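Local coordinates for protein KLLA0E08119p (Kluyveromyces lactis, PDB 3VA7) that probably carboxylates urea to allophanate with ATP and bicarbonate, through a biotin cofactor, as the urea carboxylase part of a longer urea-degrading enzyme, at residues S1122-A1125 / F1126-Q1130; L1002-R1005 / H1006-L1009; L259-R262 / N263-V266; A320-Q323 / V324-I328. All coordinates share one frame; numbering follows the deposited sequence.

Contact 1. Residues S1122-A1125 / F1126-Q1130; sequences SIVA and FQEAQ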
# COMPACT_ATOMS: atom_id res chain seq x y z
N SER A 1122 -34.25 -9.04 -32.52
CA SER A 1122 -34.32 -8.80 -31.10
C SER A 1122 -33.55 -7.53 -30.68
O SER A 1122 -34.08 -6.71 -29.90
CB SER A 1122 -33.75 -10.01 -30.40
OG SER A 1122 -33.97 -9.91 -29.02
N ILE A 1123 -32.33 -7.36 -31.21
CA ILE A 1123 -31.52 -6.16 -30.94
C ILE A 1123 -32.27 -4.89 -31.33
O ILE A 1123 -32.38 -3.95 -30.53
CB ILE A 1123 -30.12 -6.24 -31.61
CG1 ILE A 1123 -29.19 -7.14 -30.80
CG2 ILE A 1123 -29.51 -4.88 -31.81
CD1 ILE A 1123 -28.22 -7.94 -31.65
N VAL A 1124 -32.84 -4.87 -32.54
CA VAL A 1124 -33.49 -3.65 -33.06
C VAL A 1124 -34.77 -3.30 -32.33
O VAL A 1124 -34.97 -2.17 -31.93
CB VAL A 1124 -33.71 -3.74 -34.58
CG1 VAL A 1124 -34.40 -2.44 -35.10
CG2 VAL A 1124 -32.35 -3.99 -35.29
N ALA A 1125 -35.64 -4.28 -32.16
CA ALA A 1125 -36.78 -4.20 -31.26
C ALA A 1125 -36.37 -3.60 -29.90
O ALA A 1125 -37.02 -2.64 -29.42
CB ALA A 1125 -37.36 -5.59 -31.04
N PHE A 1126 -35.31 -4.16 -29.28
CA PHE A 1126 -34.81 -3.62 -28.01
C PHE A 1126 -34.45 -2.13 -28.12
O PHE A 1126 -34.85 -1.36 -27.27
CB PHE A 1126 -33.65 -4.43 -27.41
CG PHE A 1126 -33.13 -3.85 -26.14
CD1 PHE A 1126 -33.60 -4.31 -24.91
CD2 PHE A 1126 -32.22 -2.80 -26.16
CE1 PHE A 1126 -33.14 -3.73 -23.72
CE2 PHE A 1126 -31.76 -2.22 -24.98
CZ PHE A 1126 -32.22 -2.69 -23.76
N GLN A 1127 -33.73 -1.75 -29.17
CA GLN A 1127 -33.24 -0.38 -29.35
C GLN A 1127 -34.30 0.65 -29.64
O GLN A 1127 -34.26 1.78 -29.14
CB GLN A 1127 -32.19 -0.35 -30.46
CG GLN A 1127 -30.79 -0.51 -29.95
CD GLN A 1127 -29.76 -0.84 -31.05
OE1 GLN A 1127 -30.10 -1.28 -32.15
NE2 GLN A 1127 -28.49 -0.64 -30.73
N GLU A 1128 -35.26 0.28 -30.48
CA GLU A 1128 -36.27 1.23 -30.92
C GLU A 1128 -37.13 1.61 -29.71
O GLU A 1128 -37.55 2.75 -29.57
CB GLU A 1128 -37.08 0.62 -32.08
CG GLU A 1128 -37.34 1.61 -33.25
CD GLU A 1128 -37.14 0.97 -34.66
OE1 GLU A 1128 -36.86 1.74 -35.62
OE2 GLU A 1128 -37.25 -0.27 -34.82
N ALA A 1129 -37.31 0.65 -28.81
CA ALA A 1129 -38.18 0.81 -27.64
C ALA A 1129 -37.47 1.27 -26.37
O ALA A 1129 -37.90 0.90 -25.28
CB ALA A 1129 -38.89 -0.50 -27.37
N GLN A 1130 -36.42 2.08 -26.46
CA GLN A 1130 -35.63 2.30 -25.24
C GLN A 1130 -35.94 3.59 -24.48
O GLN A 1130 -36.16 3.54 -23.27
CB GLN A 1130 -34.12 2.10 -25.45
CG GLN A 1130 -33.42 1.55 -24.21
CD GLN A 1130 -31.95 1.93 -24.14
OE1 GLN A 1130 -31.59 3.06 -24.45
NE2 GLN A 1130 -31.09 1.00 -23.75

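Contact 2. Residues L1002-R1005 / H1006-L1009; sequences LDPR and HRYL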
# COMPACT_ATOMS: atom_id res chain seq x y z
N LEU A 1002 -21.44 -6.74 -24.31
CA LEU A 1002 -21.23 -7.14 -25.71
C LEU A 1002 -22.58 -7.34 -26.36
O LEU A 1002 -22.72 -7.16 -27.57
CB LEU A 1002 -20.35 -8.40 -25.81
CG LEU A 1002 -18.85 -8.07 -25.61
CD1 LEU A 1002 -18.00 -9.30 -25.36
CD2 LEU A 1002 -18.30 -7.27 -26.81
N ASP A 1003 -23.59 -7.63 -25.54
CA ASP A 1003 -24.98 -7.72 -25.99
C ASP A 1003 -25.64 -6.34 -25.93
O ASP A 1003 -25.76 -5.77 -24.86
CB ASP A 1003 -25.74 -8.75 -25.13
CG ASP A 1003 -27.10 -9.15 -25.74
OD1 ASP A 1003 -27.50 -10.33 -25.48
OD2 ASP A 1003 -27.76 -8.33 -26.45
N PRO A 1004 -26.05 -5.79 -27.09
CA PRO A 1004 -26.65 -4.45 -27.08
C PRO A 1004 -27.94 -4.32 -26.27
O PRO A 1004 -28.27 -3.20 -25.80
CB PRO A 1004 -26.91 -4.18 -28.58
CG PRO A 1004 -25.82 -4.97 -29.25
CD PRO A 1004 -25.85 -6.26 -28.47
N ARG A 1005 -28.64 -5.45 -26.10
CA ARG A 1005 -29.84 -5.51 -25.23
C ARG A 1005 -29.44 -5.49 -23.76
O ARG A 1005 -30.30 -5.68 -22.89
CB ARG A 1005 -30.65 -6.81 -25.51
CG ARG A 1005 -30.92 -7.04 -26.99
CD ARG A 1005 -31.31 -8.47 -27.35
NE ARG A 1005 -30.22 -9.45 -27.35
CZ ARG A 1005 -30.35 -10.70 -27.82
NH1 ARG A 1005 -31.53 -11.12 -28.33
NH2 ARG A 1005 -29.33 -11.56 -27.78
N HIS A 1006 -28.14 -5.34 -23.45
CA HIS A 1006 -27.76 -5.31 -22.06
C HIS A 1006 -27.39 -3.92 -21.67
O HIS A 1006 -26.87 -3.68 -20.58
CB HIS A 1006 -26.65 -6.28 -21.77
CG HIS A 1006 -27.12 -7.68 -21.62
ND1 HIS A 1006 -26.28 -8.77 -21.76
CD2 HIS A 1006 -28.35 -8.17 -21.36
CE1 HIS A 1006 -26.97 -9.87 -21.58
NE2 HIS A 1006 -28.23 -9.53 -21.34
N ARG A 1007 -27.69 -2.99 -22.56
CA ARG A 1007 -27.22 -1.64 -22.36
C ARG A 1007 -28.40 -0.84 -21.97
O ARG A 1007 -29.29 -0.65 -22.77
CB ARG A 1007 -26.55 -1.08 -23.62
CG ARG A 1007 -25.41 -1.92 -24.04
CD ARG A 1007 -24.90 -1.59 -25.41
NE ARG A 1007 -23.85 -2.53 -25.78
CZ ARG A 1007 -23.28 -2.60 -26.99
NH1 ARG A 1007 -23.63 -1.76 -27.95
NH2 ARG A 1007 -22.34 -3.54 -27.23
N TYR A 1008 -28.35 -0.38 -20.72
CA TYR A 1008 -29.44 0.29 -20.05
C TYR A 1008 -29.17 1.78 -19.95
O TYR A 1008 -28.01 2.23 -19.81
CB TYR A 1008 -29.51 -0.33 -18.66
CG TYR A 1008 -30.02 -1.78 -18.66
CD1 TYR A 1008 -30.83 -2.23 -19.71
CD2 TYR A 1008 -29.76 -2.67 -17.60
CE1 TYR A 1008 -31.34 -3.51 -19.75
CE2 TYR A 1008 -30.30 -3.98 -17.60
CZ TYR A 1008 -31.09 -4.40 -18.70
OH TYR A 1008 -31.66 -5.69 -18.80
N LEU A 1009 -30.23 2.58 -20.05
CA LEU A 1009 -30.11 3.99 -19.75
C LEU A 1009 -29.72 4.20 -18.27
O LEU A 1009 -29.85 3.29 -17.44
CB LEU A 1009 -31.42 4.66 -20.04
CG LEU A 1009 -31.99 4.76 -21.46
CD1 LEU A 1009 -33.24 5.62 -21.37
CD2 LEU A 1009 -30.96 5.42 -22.44
O HOH W 1 -23.45 -8.63 -23.05

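Contact 3. Residues L259-R262 / N263-V266; sequences LQRR and NQKV. With GOL (glycerol), chain G.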
# COMPACT_ATOMS: atom_id res chain seq x y z
N LEU A 259 25.40 -12.66 22.94
CA LEU A 259 24.78 -11.38 22.52
C LEU A 259 23.28 -11.38 22.73
O LEU A 259 22.49 -11.64 21.82
CB LEU A 259 25.19 -11.00 21.07
CG LEU A 259 26.69 -10.69 20.84
CD1 LEU A 259 27.06 -10.59 19.38
CD2 LEU A 259 27.16 -9.43 21.58
N GLN A 260 22.90 -11.13 23.98
CA GLN A 260 21.52 -11.18 24.44
C GLN A 260 21.09 -9.79 24.95
O GLN A 260 21.87 -9.07 25.54
CB GLN A 260 21.42 -12.16 25.61
CG GLN A 260 21.65 -13.62 25.28
CD GLN A 260 21.66 -14.53 26.53
OE1 GLN A 260 20.86 -14.35 27.47
NE2 GLN A 260 22.55 -15.51 26.52
N ARG A 261 19.82 -9.45 24.74
CA ARG A 261 19.28 -8.20 25.19
C ARG A 261 18.20 -8.51 26.21
O ARG A 261 17.24 -9.22 25.88
CB ARG A 261 18.71 -7.42 24.02
CG ARG A 261 18.11 -6.10 24.39
CD ARG A 261 17.22 -5.55 23.29
NE ARG A 261 15.88 -6.15 23.27
CZ ARG A 261 14.90 -5.89 24.14
NH1 ARG A 261 13.73 -6.52 24.01
NH2 ARG A 261 15.06 -5.03 25.15
N ARG A 262 18.36 -8.00 27.44
CA ARG A 262 17.47 -8.34 28.55
C ARG A 262 17.19 -9.84 28.45
O ARG A 262 16.04 -10.29 28.52
CB ARG A 262 16.16 -7.53 28.51
CG ARG A 262 16.23 -6.06 29.04
CD ARG A 262 15.03 -5.72 29.98
NE ARG A 262 13.70 -6.02 29.40
CZ ARG A 262 12.55 -6.11 30.11
NH1 ARG A 262 12.55 -5.90 31.43
NH2 ARG A 262 11.39 -6.38 29.49
N ASN A 263 18.27 -10.58 28.23
CA ASN A 263 18.22 -12.04 28.14
C ASN A 263 17.62 -12.70 26.85
O ASN A 263 17.40 -13.92 26.80
CB ASN A 263 17.57 -12.61 29.41
CG ASN A 263 18.58 -12.86 30.51
OD1 ASN A 263 19.07 -11.91 31.15
ND2 ASN A 263 18.94 -14.13 30.72
N GLN A 264 17.36 -11.92 25.81
CA GLN A 264 16.77 -12.51 24.62
C GLN A 264 17.81 -12.55 23.50
O GLN A 264 18.34 -11.51 23.09
CB GLN A 264 15.51 -11.76 24.25
CG GLN A 264 14.50 -11.64 25.38
CD GLN A 264 13.46 -10.57 25.11
OE1 GLN A 264 12.65 -10.72 24.20
NE2 GLN A 264 13.48 -9.49 25.89
N LYS A 265 18.13 -13.75 23.02
CA LYS A 265 19.27 -13.89 22.11
C LYS A 265 19.01 -13.16 20.79
O LYS A 265 17.85 -13.11 20.37
CB LYS A 265 19.59 -15.36 21.92
CG LYS A 265 19.76 -16.04 23.27
CD LYS A 265 20.48 -17.38 23.15
CE LYS A 265 19.50 -18.50 23.09
NZ LYS A 265 20.04 -19.72 23.76
N VAL A 266 20.04 -12.53 20.21
CA VAL A 266 19.89 -11.85 18.91
C VAL A 266 20.93 -12.29 17.90
O VAL A 266 20.60 -12.44 16.72
CB VAL A 266 19.78 -10.26 18.93
CG1 VAL A 266 19.36 -9.72 20.28
CG2 VAL A 266 21.05 -9.62 18.55
C1 GOL G . 14.56 -8.38 20.50
O1 GOL G . 14.51 -7.96 21.83
C2 GOL G . 14.34 -9.87 20.56
O2 GOL G . 13.01 -10.11 21.01
C3 GOL G . 15.42 -10.41 21.51
O3 GOL G . 16.51 -9.51 21.69
O HOH W 2 12.01 -6.67 26.42

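Contact 4. Residues A320-Q323 / V324-I328; sequences ARLQ and VEHPI. With GOL (glycerol), chain E.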
# COMPACT_ATOMS: atom_id res chain seq x y z
N ALA A 320 15.65 -29.14 26.80
CA ALA A 320 15.30 -30.51 26.47
C ALA A 320 14.56 -30.54 25.12
O ALA A 320 13.44 -31.03 25.01
CB ALA A 320 14.44 -31.11 27.60
N ARG A 321 15.22 -30.00 24.09
CA ARG A 321 14.59 -29.75 22.81
C ARG A 321 15.60 -29.25 21.84
O ARG A 321 16.69 -28.92 22.22
CB ARG A 321 13.55 -28.66 22.98
CG ARG A 321 14.06 -27.37 23.64
CD ARG A 321 12.93 -26.30 23.58
NE ARG A 321 13.25 -25.07 24.33
CZ ARG A 321 14.13 -24.16 23.90
NH1 ARG A 321 14.80 -24.35 22.76
NH2 ARG A 321 14.34 -23.06 24.63
N LEU A 322 15.23 -29.15 20.58
CA LEU A 322 16.06 -28.44 19.62
C LEU A 322 16.01 -26.94 19.94
O LEU A 322 15.09 -26.46 20.60
CB LEU A 322 15.56 -28.70 18.21
CG LEU A 322 16.43 -28.27 17.03
CD1 LEU A 322 17.69 -29.12 16.84
CD2 LEU A 322 15.60 -28.26 15.77
N GLN A 323 16.99 -26.19 19.47
CA GLN A 323 17.02 -24.75 19.74
C GLN A 323 17.02 -23.88 18.48
O GLN A 323 17.52 -24.32 17.41
CB GLN A 323 18.27 -24.40 20.55
CG GLN A 323 18.21 -24.67 22.04
CD GLN A 323 19.52 -24.30 22.66
OE1 GLN A 323 20.54 -24.85 22.29
NE2 GLN A 323 19.53 -23.33 23.55
N VAL A 324 16.47 -22.65 18.61
CA VAL A 324 16.43 -21.68 17.52
C VAL A 324 17.79 -21.56 16.77
O VAL A 324 17.83 -21.72 15.56
CB VAL A 324 15.89 -20.28 17.95
CG1 VAL A 324 15.85 -19.31 16.71
CG2 VAL A 324 14.47 -20.35 18.66
N GLU A 325 18.90 -21.42 17.49
CA GLU A 325 20.23 -21.26 16.86
C GLU A 325 20.86 -22.48 16.24
O GLU A 325 22.03 -22.39 15.80
CB GLU A 325 21.28 -20.64 17.82
CG GLU A 325 21.45 -21.36 19.11
CD GLU A 325 20.49 -20.90 20.23
OE1 GLU A 325 19.34 -20.51 19.93
OE2 GLU A 325 20.91 -20.91 21.41
N HIS A 326 20.15 -23.61 16.22
CA HIS A 326 20.73 -24.88 15.73
C HIS A 326 21.35 -24.80 14.33
O HIS A 326 22.26 -25.59 14.01
CB HIS A 326 19.71 -26.05 15.78
CG HIS A 326 18.73 -26.03 14.64
ND1 HIS A 326 17.62 -25.21 14.62
CD2 HIS A 326 18.71 -26.72 13.47
CE1 HIS A 326 16.96 -25.39 13.48
NE2 HIS A 326 17.60 -26.29 12.76
N PRO A 327 20.85 -23.91 13.47
CA PRO A 327 21.47 -23.91 12.12
C PRO A 327 22.94 -23.57 12.04
O PRO A 327 23.60 -24.03 11.11
CB PRO A 327 20.67 -22.87 11.34
CG PRO A 327 19.29 -22.78 12.07
CD PRO A 327 19.66 -23.03 13.53
N ILE A 328 23.52 -22.84 12.98
CA ILE A 328 24.96 -22.56 12.81
C ILE A 328 25.81 -23.83 12.93
O ILE A 328 26.78 -24.07 12.15
CB ILE A 328 25.49 -21.41 13.68
CG1 ILE A 328 25.30 -21.69 15.16
CG2 ILE A 328 24.79 -20.11 13.30
CD1 ILE A 328 25.98 -20.69 16.02
C1 GOL E . 16.49 -20.16 24.22
O1 GOL E . 17.47 -20.29 25.24
C2 GOL E . 16.76 -21.00 22.94
O2 GOL E . 17.59 -20.36 22.00
C3 GOL E . 15.44 -21.22 22.18
O3 GOL E . 15.62 -22.26 21.25

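Contact 1. Residues S1122-A1125 / F1126-Q1130
I1123 and Q1127 lie side by side one turn apart on helix 1120-1128, and the methyl CG2 of I1123 meets the amide oxygen OE1 of Q1127 at 3.7 Å. The chi1 of I1123 (-78°) sets CG1 beside the backbone N and leaves CG2 on the carbonyl side, where Q1127 runs alongside. The compact part of the contact is the set of i to i+4 backbone bonds. F1126 N bonds S1122 O at 2.9 Å, Q1127 N reaches I1123 O, also at 2.9 Å, and E1128 N meets V1124 O at 2.9 Å. The last of them, A1129 N to A1125 O, is weak at 3.4 Å, and A1129 leaves helical geometry. Burial divides the contact in the same way: I1123 is buried, whereas A1125, Q1127 and E1128 are exposed. On the solvent side V1124 CG1 touches E1128 OE2 at 3.6 Å, the two chains alongside each other. Beyond the helix, F1126 packs on R1005, whose NH1 is hydrogen-bonded to S1122 OG, while Q1130 rests on L1009. One side of helix 1120-1128, and Q1130 just past it, thus lie against the loop between strands 997-1001 and 1024-1028.

Contact 2. Residues L1002-R1005 / H1006-L1009
D1003 opens an Asx turn in the loop after strand 997-1001, in the carboxyltransferase subdomain C and D region, followed by a short 3-10 segment that brings H1006 N back to D1003 O at 2.8 Å. The following backbone bond, R1007 N to P1004 O, is weak at 3.3 Å. The carboxylate of D1003 is well supplied with donors. OD2 accepts from R1005 N at 3.0 Å, closing the Asx turn, and on its syn lone pair from R1005 NE at 2.8 Å. OD1 takes R1005 NH2, completing a side-on, two-nitrogen salt bridge that fixes how the guanidinium is turned; the remaining nitrogen, NH1, bonds S1122 OG. The bend at chi3 of R1005 (-76°) folds its chain back for this grip. A water joins the ends of the turn, accepting from D1003 N at 2.7 Å and bonding H1006 ND1 at 3.1 Å. The guanidinium of R1007 lies over P1004 CA with one face, and its NH2 is satisfied by P1001 O. Helix 1109-1117 covers D1003, P1004 and R1005 through W1115, while Y1112 of that helix bonds L1002 O. The carboxylate of D1003 also approaches one face of the H1006 ring near its rim, CG lying 4.1 Å above the plane.

Contact 3. Residues L259-R262 / N263-V266
A single water oxygen is gripped by three side-chain donors, R261 NH1 at 3.0 Å, R262 NH2 at 3.1 Å and Q264 NE2 at 3.2 Å, tying a hairpin turn together. R261 and Q264 form the antiparallel hydrogen-bonded pair that closes this hairpin, and their side chains run alongside each other on one face of the sheet, guanidinium and amide planes 60° apart. Between them R262 and N263 make a two-residue type I' turn, both with positive phi. The pair is fastened by Q264 N to R261 O at 2.7 Å and R261 N to Q264 O at 3.0 Å, and V266 N to L259 O extends the ladder.

With chi1 at 179° the R261 chain leaves away from its own N, and the bend at chi3 (80°) turns the guanidinium edge to a glycerol probably left by the crystallisation liquor. NE and NH1 both donate to glycerol O1, NE at 2.7 Å, and glycerol O3 donates to Q264 O. The same guanidinium makes a cation-pi contact with F377. On the other face of the sheet Q260 and K265, a non-hydrogen-bonded pair, lie flank to flank, their CG atoms 3.7 Å apart. The amide of Q260 turns its NE2 to C257 O, while the K265 chain leads away to a salt bridge with E325.

The hairpin links strands 249-261 and 264-270 in the ATP-binding domain of the biotin carboxylase part. Q260 and K265 lean on H236 of strand 235-244, V266 pairs with R367 of strand 362-372, and L259 packs against helix 456-460.

Contact 4. Residues A320-Q323 / V324-I328
A type I beta turn runs from Q323 to H326 and delivers the chain into helix 326-333, with H326 N bonded to Q323 O at 3.0 Å. The same oxygen accepts from the ring nitrogen H326 ND1 at 2.9 Å, a bond close to the ring plane. Two donors of one residue thus hold this carbonyl. The ring reaches it because chi1 of H326 (79°) places CG between the backbone N and the carbonyl carbon, folding the imidazole back over the turn. There it is sandwiched: L322 CD2 sits over the centre of one face, 3.8 Å from the centroid and 9° off the normal, a CH-pi contact, while P327 CD lies against the opposite face toward the rim. H326 NE2 is hydrogen-bonded to R45 NE.

R321 keeps an extended chain as far as NE and bonds L322 O through NH1 at 3.0 Å, with the acceptor in the guanidinium plane. NH1 also donates a hydrogen bond to glycerol O3 (2.7 Å), which V324 N donates to as well (2.8 Å). Glycerol O2 donates to E325 OE1 at 2.7 Å. The amide of Q323 crosses beside the E325 carboxylate, planes 41° apart, and has its main partner in T301. Salt bridges to E116 and R367 steady R321 and E325 respectively.

This RLQVEHP segment is a signature of the ATP-grasp biotin carboxylases. In relatives such as bacterial biotin carboxylase the corresponding arginine, glutamine, valine amide and glutamate bind bicarbonate; the glycerol, probably from the crystallisation liquor, touches the same groups, consistent with this being the bicarbonate site here.

Overall arrangement
The four contacts form two pairs on opposite sides of the chain's centre: contacts 3 and 4 lie in the biotin carboxylase part, with centres about 15 Å apart, and contact 2 within the carboxyltransferase C and D region and contact 1 on the helix packed against it, about 10 Å apart; more than 60 Å separates the centres of one pair from those of the other. Contact 4 is the buried one, rich in charged groups and with a histidine ring packed on leucine, whereas contact 1 is a surface helix held mainly by its backbone. Contacts 2 and 3 are partly buried turns, one braced by a salt bridge, the other by strand pairing. K265 joins contact 3 to contact 4, as R1005 joins contact 2 to contact 1.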